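Local coordinates for p22 protein (Trypanosoma brucei, PDB 3JV1) that probably acts as a trimeric mitochondrial Mam33-family accessory factor for RNA editing, specific to the cytochrome oxidase subunit II transcript, at residues Ser3-Arg6 / Leu7-Thr11; Leu12-Leu15 / Glu16-Gln20; Phe161-Trp164 / Ser165-Ala168; Ala168-Glu171 / Glu172-Ser176. All coordinates share one frame; numbering follows the deposited sequence.

Contact 1 (Ser3-Arg6 / Leu7-Thr11); sequences SDQR and LSEAT
Ser3, Asp4, Gln5 and Arg6 each offer a backbone carbonyl to the amide four residues later. Leu7 N bonds to Ser3 O at 3.0 Å and Ser8 N to Asp4 O at 2.9 Å. Glu9 N to Gln5 O and Ala10 N to Arg6 O complete the ladder.

The side-chain contact is made by Gln5 and Glu9. Glu9 sets its CG anti to its carbonyl carbon (chi1 -67°). The chain therefore folds back along the helix, and Glu9 CG lies 3.3 Å from Gln5 O. Glu9 OE2 comes within 3.5 Å of Gln5 CG where the two side chains cross at an angle. The amide and carboxylate planes are turned 56° apart.

This is the first part of helix 2-18, which runs antiparallel to the C-terminal helix 152-181, as in the paired terminal helices of Mam33-family proteins. Leu7 packs on Val181 of that helix and on Tyr144 of the second subunit.

Among the polar side chains, Ser3 OG donates to Asp4 OD2 at 2.9 Å, on the anti side of the carboxylate. Asp4 OD1 makes a salt bridge with Arg148 of the second subunit. Ser8 OG is hydrogen-bonded to Ser182 OG.

Contact 2 (Leu12-Leu15 / Glu16-Gln20); sequences LREL and EDERQ
Glu14 O accepts Glu18 N at 2.7 Å in a nearly straight bond, with an N-H...O angle of 168°. Glu16 N to Leu12 O and Asp17 N to Arg13 O are similar, both 2.9 Å. The last rung, Arg19 N to Leu15 O, stretches to 3.3 Å, where the helix nears its end. Past it, Gln20 NE2 folds back to Glu16 O, approaching from above the carbonyl plane.

Arg13 and Asp17 do not form a direct salt bridge. A water sits between them instead. It lies in the guanidinium plane, takes a bond from Arg13 NE at 2.7 Å and donates to Asp17 OD2 at 2.7 Å. The two flat groups are turned 64° apart.

Leu15 packs on the extended side chain of Arg19. Its CD1 lies over one face of the guanidinium, 3.5 Å from Arg19 NH2. Leu15 CD2 is 3.2 Å from Arg19 NE; with chi1 of Leu15 at -142°, off a staggered value, this close approach is best taken with caution.

Glu14 OE2 and Glu18 OE1 are 4.1 Å apart. Arg21 NH1 makes a salt bridge to both, which probably offsets their repulsion. Glu18 OE2 is hydrogen-bonded to Gln167.

The turn lies in the second half of helix 2-18. Leu15 and Glu14 rest on Leu174 of the antiparallel helix 152-181. Arg13 packs on His136 of the second subunit, and Glu14 on Leu137 of that subunit.

Contact 3 (Phe161-Trp164 / Ser165-Ala168); sequences FSLW and SEQA
Residues 161-164 and 165-168 are consecutive turns of one regular alpha helix. Four backbone bonds join them. Ser165 N binds Phe161 O at 2.9 Å and Glu166 N binds Ser162 O at 2.9 Å. Gln167 N to Leu163 O is 3.1 Å, and Ala168 N to Trp164 O is 3.0 Å.

Ser165 carries the side-chain contact. Its OG lies between its own backbone N and carbonyl carbon (chi1 63°). From there it faces back along the helix and sits 3.2 Å from both Phe161 O and Ser162 O. Its single proton can serve either carbonyl, and the choice is not settled.

The turn belongs to the long C-terminal helix 152-181, at the level where it passes the sheet. Leu163 and Ser162 touch Arg72 of strand 72-80, and Phe161 meets Phe45 edge-to-face.

The aromatic side chains pack along the helix. Trp164 CE3 stands 4.0 Å above one face of the Phe161 ring, offset toward its rim. Trp164 CE3 is also 3.3 Å from Ser165 N, the amide of the next residue. On another side of the turn, Leu163 CD2 and Glu166 OE1 approach to 4.1 Å as the two side chains cross at an angle.

Contact 4 (Ala168-Glu171 / Glu172-Ser176); sequences ADYE and EWLSS
The C-terminal half of helix 152-181 pairs antiparallel with helix 2-18, and here Tyr170, Trp173 and Leu174 form an apolar cluster on it. Leu174 CD1 lies over one face of the Tyr170 ring, offset toward the rim. It is 4.1 Å from the ring centroid, a CH-pi contact. Trp173 meets the same ring differently. Tyr170 CE1 approaches Trp173 CE3 at 3.7 Å, and the planes are 21° apart. The rings are nearly parallel but strongly displaced, so little of one covers the other, with the tyrosine and six-membered ring centroids 5.7 Å apart. Tyr170 CG is anti to the backbone N (chi1 176°), which places the ring to meet both Trp173 and Leu174 on one side, CE1 toward the tryptophan and CE2 toward the leucine.

The backbone follows the usual i to i+4 pattern. Trp173 N to Asp169 O is the shortest of its bonds, at 2.8 Å. Asp169 O has a second partner, a water that donates to it at 2.7 Å. The same water donates to Glu172 OE1 at 2.9 Å and so links this side chain to the preceding turn. Glu172 OE2 is hydrogen-bonded to His105 of the second subunit.

Toward helix 2-18, Tyr170 packs on Glu18, and its OH hydrogen-bonds to Glu14 OE2. Asp169 OD1 is held by Arg38 and the backbone of Gly41, in the loop between strands 35-37 and 46-51. Trp173 NE1 binds Val101 O, in strand 95-104 of the second subunit.

Overall arrangement
From the N terminus, contact 1 and contact 2 follow each other along helix 2-18, with centres 14 Å apart. The chain then forms the six-stranded antiparallel sheet and three shorter helices before returning in helix 152-181, where contact 3 leads into contact 4 through the shared Ala168. Each contact closes one or two helical turns; none encloses or crosses another. The two helices run antiparallel, so the later contact 4 lies beside both earlier ones, about 15 Å and 11 Å between centres. Contact 3 touches contact 2 near the end of helix 2-18 and lies closest to the sheet. Contacts 1, 2 and 4 also touch the second subunit, which ties the helix pair into the trimer.

Contact 1 (Ser3-Arg6 / Leu7-Thr11)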
loop_
_atom_site.group_PDB
_atom_site.type_symbol
_atom_site.label_atom_id
_atom_site.label_comp_id
_atom_site.label_asym_id
_atom_site.label_seq_id
_atom_site.Cartn_x
_atom_site.Cartn_y
_atom_site.Cartn_z
ATOM N N SER A 3 22.106 -17.639 -23.881
ATOM C CA SER A 3 21.661 -17.255 -22.543
ATOM C C SER A 3 20.376 -17.999 -22.173
ATOM O O SER A 3 20.202 -18.429 -21.035
ATOM C CB SER A 3 21.411 -15.744 -22.479
ATOM O OG SER A 3 20.358 -15.362 -23.350
ATOM N N ASP A 4 19.479 -18.144 -23.143
ATOM C CA ASP A 4 18.219 -18.838 -22.922
ATOM C C ASP A 4 18.459 -20.329 -22.707
ATOM O O ASP A 4 17.737 -20.985 -21.955
ATOM C CB ASP A 4 17.287 -18.634 -24.114
ATOM C CG ASP A 4 17.013 -17.160 -24.402
ATOM O OD1 ASP A 4 16.107 -16.879 -25.210
ATOM O OD2 ASP A 4 17.702 -16.284 -23.834
ATOM N N GLN A 5 19.473 -20.863 -23.375
ATOM C CA GLN A 5 19.809 -22.271 -23.237
ATOM C C GLN A 5 20.368 -22.482 -21.824
ATOM O O GLN A 5 20.031 -23.453 -21.155
ATOM C CB GLN A 5 20.831 -22.659 -24.311
ATOM C CG GLN A 5 21.067 -24.150 -24.458
ATOM C CD GLN A 5 21.775 -24.501 -25.759
ATOM O OE1 GLN A 5 22.208 -25.637 -25.956
ATOM N NE2 GLN A 5 21.887 -23.528 -26.657
ATOM N N ARG A 6 21.209 -21.552 -21.379
ATOM C CA ARG A 6 21.794 -21.595 -20.041
ATOM C C ARG A 6 20.706 -21.552 -18.968
ATOM O O ARG A 6 20.755 -22.308 -18.000
ATOM C CB ARG A 6 22.724 -20.406 -19.826
ATOM C CG ARG A 6 24.045 -20.485 -20.562
ATOM C CD ARG A 6 24.838 -19.193 -20.378
ATOM N NE ARG A 6 24.875 -18.767 -18.980
ATOM C CZ ARG A 6 25.610 -17.756 -18.527
ATOM N NH1 ARG A 6 26.375 -17.060 -19.362
ATOM N NH2 ARG A 6 25.583 -17.443 -17.237
ATOM N N LEU A 7 19.730 -20.660 -19.140
ATOM C CA LEU A 7 18.643 -20.528 -18.172
ATOM C C LEU A 7 17.778 -21.777 -18.180
ATOM O O LEU A 7 17.270 -22.205 -17.138
ATOM C CB LEU A 7 17.783 -19.289 -18.471
ATOM C CG LEU A 7 16.654 -19.034 -17.461
ATOM C CD1 LEU A 7 17.210 -19.108 -16.036
ATOM C CD2 LEU A 7 16.019 -17.670 -17.714
ATOM N N SER A 8 17.610 -22.362 -19.363
ATOM C CA SER A 8 16.828 -23.585 -19.501
ATOM C C SER A 8 17.508 -24.717 -18.725
ATOM O O SER A 8 16.864 -25.443 -17.971
ATOM C CB SER A 8 16.713 -23.976 -20.977
ATOM O OG SER A 8 16.017 -25.201 -21.115
ATOM N N GLU A 9 18.818 -24.856 -18.910
ATOM C CA GLU A 9 19.593 -25.894 -18.228
ATOM C C GLU A 9 19.645 -25.673 -16.717
ATOM O O GLU A 9 19.501 -26.613 -15.936
ATOM C CB GLU A 9 21.024 -25.928 -18.766
ATOM C CG GLU A 9 21.161 -26.383 -20.204
ATOM C CD GLU A 9 22.591 -26.250 -20.716
ATOM O OE1 GLU A 9 23.501 -26.839 -20.095
ATOM O OE2 GLU A 9 22.807 -25.558 -21.734
ATOM N N ALA A 10 19.851 -24.424 -16.314
ATOM C CA ALA A 10 19.938 -24.077 -14.899
ATOM C C ALA A 10 18.649 -24.377 -14.134
ATOM O O ALA A 10 18.700 -24.880 -13.010
ATOM C CB ALA A 10 20.307 -22.605 -14.748
ATOM N N THR A 11 17.498 -24.069 -14.727
ATOM C CA THR A 11 16.230 -24.329 -14.051
ATOM C C THR A 11 15.959 -25.834 -13.945
ATOM O O THR A 11 15.457 -26.313 -12.931
ATOM C CB THR A 11 15.041 -23.616 -14.763
ATOM O OG1 THR A 11 15.099 -23.866 -16.172
ATOM C CG2 THR A 11 15.108 -22.102 -14.528
#

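Contact 2 (Leu12-Leu15 / Glu16-Gln20)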
loop_
_atom_site.group_PDB
_atom_site.type_symbol
_atom_site.label_atom_id
_atom_site.label_comp_id
_atom_site.label_asym_id
_atom_site.label_seq_id
_atom_site.Cartn_x
_atom_site.Cartn_y
_atom_site.Cartn_z
ATOM N N LEU A 12 16.296 -26.581 -14.988
ATOM C CA LEU A 12 16.092 -28.019 -14.970
ATOM C C LEU A 12 16.981 -28.630 -13.886
ATOM O O LEU A 12 16.541 -29.479 -13.117
ATOM C CB LEU A 12 16.432 -28.626 -16.334
ATOM C CG LEU A 12 16.260 -30.143 -16.433
ATOM C CD1 LEU A 12 14.837 -30.520 -16.041
ATOM C CD2 LEU A 12 16.577 -30.613 -17.854
ATOM N N ARG A 13 18.230 -28.185 -13.826
ATOM C CA ARG A 13 19.170 -28.679 -12.827
ATOM C C ARG A 13 18.643 -28.433 -11.409
ATOM O O ARG A 13 18.703 -29.309 -10.552
ATOM C CB ARG A 13 20.525 -27.993 -13.013
ATOM C CG ARG A 13 21.514 -28.204 -11.874
ATOM C CD ARG A 13 22.850 -27.556 -12.206
ATOM N NE ARG A 13 23.700 -27.408 -11.031
ATOM C CZ ARG A 13 24.905 -26.848 -11.046
ATOM N NH1 ARG A 13 25.408 -26.378 -12.179
ATOM N NH2 ARG A 13 25.603 -26.751 -9.926
ATOM N N GLU A 14 18.125 -27.237 -11.166
ATOM C CA GLU A 14 17.605 -26.908 -9.850
ATOM C C GLU A 14 16.395 -27.770 -9.527
ATOM O O GLU A 14 16.283 -28.285 -8.422
ATOM C CB GLU A 14 17.257 -25.420 -9.777
ATOM C CG GLU A 14 16.641 -24.953 -8.458
ATOM C CD GLU A 14 17.468 -25.302 -7.226
ATOM O OE1 GLU A 14 18.638 -25.725 -7.369
ATOM O OE2 GLU A 14 16.936 -25.141 -6.105
ATOM N N LEU A 15 15.506 -27.951 -10.499
ATOM C CA LEU A 15 14.310 -28.766 -10.293
ATOM C C LEU A 15 14.715 -30.187 -9.902
ATOM O O LEU A 15 14.143 -30.777 -8.983
ATOM C CB LEU A 15 13.460 -28.820 -11.571
ATOM C CG LEU A 15 11.929 -28.803 -11.440
ATOM C CD1 LEU A 15 11.318 -29.403 -12.701
ATOM C CD2 LEU A 15 11.473 -29.591 -10.217
ATOM N N GLU A 16 15.701 -30.734 -10.605
ATOM C CA GLU A 16 16.172 -32.082 -10.314
ATOM C C GLU A 16 16.839 -32.147 -8.952
ATOM O O GLU A 16 16.594 -33.080 -8.194
ATOM C CB GLU A 16 17.148 -32.560 -11.392
ATOM C CG GLU A 16 16.528 -32.673 -12.773
ATOM C CD GLU A 16 17.499 -33.194 -13.819
ATOM O OE1 GLU A 16 18.583 -32.587 -13.996
ATOM O OE2 GLU A 16 17.177 -34.211 -14.469
ATOM N N ASP A 17 17.678 -31.163 -8.635
ATOM C CA ASP A 17 18.358 -31.153 -7.338
ATOM C C ASP A 17 17.365 -30.978 -6.190
ATOM O O ASP A 17 17.390 -31.729 -5.222
ATOM C CB ASP A 17 19.405 -30.033 -7.273
ATOM C CG ASP A 17 20.560 -30.255 -8.228
ATOM O OD1 ASP A 17 20.629 -31.343 -8.838
ATOM O OD2 ASP A 17 21.399 -29.339 -8.367
ATOM N N GLU A 18 16.500 -29.980 -6.306
ATOM C CA GLU A 18 15.491 -29.698 -5.288
ATOM C C GLU A 18 14.739 -30.962 -4.855
ATOM O O GLU A 18 14.632 -31.250 -3.663
ATOM C CB GLU A 18 14.504 -28.659 -5.824
ATOM C CG GLU A 18 13.305 -28.386 -4.931
ATOM C CD GLU A 18 13.664 -27.794 -3.575
ATOM O OE1 GLU A 18 14.833 -27.408 -3.356
ATOM O OE2 GLU A 18 12.752 -27.704 -2.722
ATOM N N ARG A 19 14.230 -31.710 -5.828
ATOM C CA ARG A 19 13.489 -32.941 -5.555
ATOM C C ARG A 19 14.286 -33.993 -4.766
ATOM O O ARG A 19 13.704 -34.927 -4.210
ATOM C CB ARG A 19 13.011 -33.565 -6.870
ATOM C CG ARG A 19 11.985 -32.742 -7.633
ATOM C CD ARG A 19 11.670 -33.399 -8.972
ATOM N NE ARG A 19 10.696 -32.648 -9.762
ATOM C CZ ARG A 19 10.402 -32.916 -11.033
ATOM N NH1 ARG A 19 11.007 -33.916 -11.662
ATOM N NH2 ARG A 19 9.504 -32.186 -11.680
ATOM N N GLN A 20 15.609 -33.848 -4.720
ATOM C CA GLN A 20 16.454 -34.801 -3.995
ATOM C C GLN A 20 16.853 -34.288 -2.620
ATOM O O GLN A 20 17.478 -35.007 -1.837
ATOM C CB GLN A 20 17.726 -35.095 -4.784
ATOM C CG GLN A 20 17.514 -35.765 -6.120
ATOM C CD GLN A 20 18.816 -35.918 -6.873
ATOM O OE1 GLN A 20 19.725 -36.620 -6.426
ATOM N NE2 GLN A 20 18.921 -35.250 -8.018
HETATM O O HOH W 1 23.321 -27.408 -8.375
#

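Contact 3 (Phe161-Trp164 / Ser165-Ala168)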
loop_
_atom_site.group_PDB
_atom_site.type_symbol
_atom_site.label_atom_id
_atom_site.label_comp_id
_atom_site.label_asym_id
_atom_site.label_seq_id
_atom_site.Cartn_x
_atom_site.Cartn_y
_atom_site.Cartn_z
ATOM N N PHE A 161 0.618 -26.032 6.094
ATOM C CA PHE A 161 0.099 -25.972 4.734
ATOM C C PHE A 161 0.873 -24.961 3.881
ATOM O O PHE A 161 1.150 -25.210 2.716
ATOM C CB PHE A 161 -1.389 -25.605 4.722
ATOM C CG PHE A 161 -2.061 -25.916 3.419
ATOM C CD1 PHE A 161 -2.446 -27.219 3.120
ATOM C CD2 PHE A 161 -2.247 -24.929 2.462
ATOM C CE1 PHE A 161 -3.005 -27.535 1.886
ATOM C CE2 PHE A 161 -2.803 -25.231 1.222
ATOM C CZ PHE A 161 -3.183 -26.538 0.934
ATOM N N SER A 162 1.215 -23.821 4.469
ATOM C CA SER A 162 1.957 -22.788 3.753
ATOM C C SER A 162 3.322 -23.281 3.298
ATOM O O SER A 162 3.753 -22.971 2.196
ATOM C CB SER A 162 2.129 -21.543 4.630
ATOM O OG SER A 162 0.907 -20.833 4.763
ATOM N N LEU A 163 4.005 -24.038 4.152
ATOM C CA LEU A 163 5.318 -24.562 3.804
ATOM C C LEU A 163 5.206 -25.543 2.654
ATOM O O LEU A 163 5.994 -25.509 1.705
ATOM C CB LEU A 163 5.954 -25.273 4.995
ATOM C CG LEU A 163 6.513 -24.404 6.116
ATOM C CD1 LEU A 163 7.042 -25.309 7.209
ATOM C CD2 LEU A 163 7.616 -23.491 5.584
ATOM N N TRP A 164 4.217 -26.419 2.738
ATOM C CA TRP A 164 4.010 -27.406 1.699
ATOM C C TRP A 164 3.655 -26.763 0.361
ATOM O O TRP A 164 4.187 -27.155 -0.675
ATOM C CB TRP A 164 2.915 -28.379 2.120
ATOM C CG TRP A 164 2.502 -29.293 1.029
ATOM C CD1 TRP A 164 3.090 -30.469 0.674
ATOM C CD2 TRP A 164 1.435 -29.079 0.106
ATOM N NE1 TRP A 164 2.456 -31.002 -0.420
ATOM C CE2 TRP A 164 1.435 -30.168 -0.790
ATOM C CE3 TRP A 164 0.478 -28.067 -0.054
ATOM C CZ2 TRP A 164 0.510 -30.280 -1.835
ATOM C CZ3 TRP A 164 -0.439 -28.176 -1.092
ATOM C CH2 TRP A 164 -0.416 -29.276 -1.969
ATOM N N SER A 165 2.767 -25.771 0.370
ATOM C CA SER A 165 2.380 -25.135 -0.882
ATOM C C SER A 165 3.494 -24.243 -1.422
ATOM O O SER A 165 3.628 -24.078 -2.631
ATOM C CB SER A 165 1.078 -24.340 -0.717
ATOM O OG SER A 165 1.224 -23.280 0.203
ATOM N N GLU A 166 4.293 -23.669 -0.531
ATOM C CA GLU A 166 5.401 -22.833 -0.967
ATOM C C GLU A 166 6.365 -23.716 -1.758
ATOM O O GLU A 166 6.863 -23.331 -2.816
ATOM C CB GLU A 166 6.127 -22.228 0.235
ATOM C CG GLU A 166 7.371 -21.453 -0.143
ATOM C CD GLU A 166 8.078 -20.836 1.051
ATOM O OE1 GLU A 166 8.309 -21.550 2.055
ATOM O OE2 GLU A 166 8.414 -19.635 0.979
ATOM N N GLN A 167 6.603 -24.911 -1.228
ATOM C CA GLN A 167 7.496 -25.886 -1.836
ATOM C C GLN A 167 6.958 -26.301 -3.199
ATOM O O GLN A 167 7.707 -26.411 -4.171
ATOM C CB GLN A 167 7.624 -27.104 -0.909
ATOM C CG GLN A 167 8.422 -28.268 -1.478
ATOM C CD GLN A 167 9.822 -27.871 -1.868
ATOM O OE1 GLN A 167 10.521 -27.195 -1.112
ATOM N NE2 GLN A 167 10.248 -28.296 -3.050
ATOM N N ALA A 168 5.654 -26.528 -3.271
ATOM C CA ALA A 168 5.018 -26.911 -4.524
ATOM C C ALA A 168 5.082 -25.744 -5.517
ATOM O O ALA A 168 5.340 -25.940 -6.700
ATOM C CB ALA A 168 3.569 -27.307 -4.272
#

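Contact 4 (Ala168-Glu171 / Glu172-Ser176)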
loop_
_atom_site.group_PDB
_atom_site.type_symbol
_atom_site.label_atom_id
_atom_site.label_comp_id
_atom_site.label_asym_id
_atom_site.label_seq_id
_atom_site.Cartn_x
_atom_site.Cartn_y
_atom_site.Cartn_z
ATOM N N ALA A 168 5.654 -26.528 -3.271
ATOM C CA ALA A 168 5.018 -26.911 -4.524
ATOM C C ALA A 168 5.082 -25.744 -5.517
ATOM O O ALA A 168 5.340 -25.940 -6.700
ATOM C CB ALA A 168 3.569 -27.307 -4.272
ATOM N N ASP A 169 4.841 -24.530 -5.031
ATOM C CA ASP A 169 4.880 -23.354 -5.894
ATOM C C ASP A 169 6.282 -23.136 -6.441
ATOM O O ASP A 169 6.452 -22.721 -7.585
ATOM C CB ASP A 169 4.431 -22.095 -5.137
ATOM C CG ASP A 169 2.930 -22.051 -4.910
ATOM O OD1 ASP A 169 2.191 -22.829 -5.553
ATOM O OD2 ASP A 169 2.490 -21.220 -4.092
ATOM N N TYR A 170 7.279 -23.423 -5.614
ATOM C CA TYR A 170 8.670 -23.264 -6.016
ATOM C C TYR A 170 9.028 -24.195 -7.161
ATOM O O TYR A 170 9.689 -23.788 -8.106
ATOM C CB TYR A 170 9.615 -23.540 -4.846
ATOM C CG TYR A 170 11.066 -23.469 -5.252
ATOM C CD1 TYR A 170 11.580 -22.318 -5.849
ATOM C CD2 TYR A 170 11.927 -24.549 -5.050
ATOM C CE1 TYR A 170 12.911 -22.238 -6.234
ATOM C CE2 TYR A 170 13.269 -24.480 -5.433
ATOM C CZ TYR A 170 13.750 -23.320 -6.023
ATOM O OH TYR A 170 15.064 -23.231 -6.411
ATOM N N GLU A 171 8.597 -25.448 -7.071
ATOM C CA GLU A 171 8.890 -26.414 -8.123
ATOM C C GLU A 171 8.120 -26.090 -9.397
ATOM O O GLU A 171 8.615 -26.304 -10.496
ATOM C CB GLU A 171 8.542 -27.831 -7.666
ATOM C CG GLU A 171 9.293 -28.265 -6.427
ATOM C CD GLU A 171 9.022 -29.709 -6.055
ATOM O OE1 GLU A 171 9.264 -30.073 -4.883
ATOM O OE2 GLU A 171 8.581 -30.478 -6.937
ATOM N N GLU A 172 6.903 -25.585 -9.244
ATOM C CA GLU A 172 6.089 -25.235 -10.397
ATOM C C GLU A 172 6.720 -23.997 -11.047
ATOM O O GLU A 172 6.691 -23.833 -12.268
ATOM C CB GLU A 172 4.657 -24.962 -9.937
ATOM C CG GLU A 172 3.619 -24.933 -11.040
ATOM C CD GLU A 172 3.484 -23.572 -11.670
ATOM O OE1 GLU A 172 3.608 -22.576 -10.925
ATOM O OE2 GLU A 172 3.241 -23.500 -12.898
ATOM N N TRP A 173 7.308 -23.146 -10.209
ATOM C CA TRP A 173 7.993 -21.930 -10.649
ATOM C C TRP A 173 9.162 -22.333 -11.557
ATOM O O TRP A 173 9.283 -21.852 -12.677
ATOM C CB TRP A 173 8.501 -21.180 -9.415
ATOM C CG TRP A 173 9.284 -19.920 -9.675
ATOM C CD1 TRP A 173 8.783 -18.676 -9.916
ATOM C CD2 TRP A 173 10.708 -19.776 -9.618
ATOM N NE1 TRP A 173 9.804 -17.762 -10.000
ATOM C CE2 TRP A 173 10.998 -18.412 -9.821
ATOM C CE3 TRP A 173 11.768 -20.672 -9.412
ATOM C CZ2 TRP A 173 12.308 -17.914 -9.824
ATOM C CZ3 TRP A 173 13.072 -20.179 -9.416
ATOM C CH2 TRP A 173 13.329 -18.810 -9.620
ATOM N N LEU A 174 10.006 -23.238 -11.075
ATOM C CA LEU A 174 11.157 -23.718 -11.849
ATOM C C LEU A 174 10.728 -24.312 -13.189
ATOM O O LEU A 174 11.290 -23.990 -14.234
ATOM C CB LEU A 174 11.920 -24.786 -11.063
ATOM C CG LEU A 174 12.651 -24.356 -9.790
ATOM C CD1 LEU A 174 13.118 -25.581 -9.010
ATOM C CD2 LEU A 174 13.830 -23.474 -10.168
ATOM N N SER A 175 9.727 -25.184 -13.138
ATOM C CA SER A 175 9.209 -25.851 -14.325
ATOM C C SER A 175 8.604 -24.904 -15.353
ATOM O O SER A 175 8.851 -25.039 -16.552
ATOM C CB SER A 175 8.155 -26.876 -13.927
ATOM O OG SER A 175 7.594 -27.479 -15.080
ATOM N N SER A 176 7.801 -23.952 -14.896
ATOM C CA SER A 176 7.185 -23.023 -15.833
ATOM C C SER A 176 8.215 -22.086 -16.470
ATOM O O SER A 176 8.079 -21.723 -17.641
ATOM C CB SER A 176 6.049 -22.232 -15.155
ATOM O OG SER A 176 6.477 -21.600 -13.967
HETATM O O HOH W 2 4.514 -21.172 -8.583
#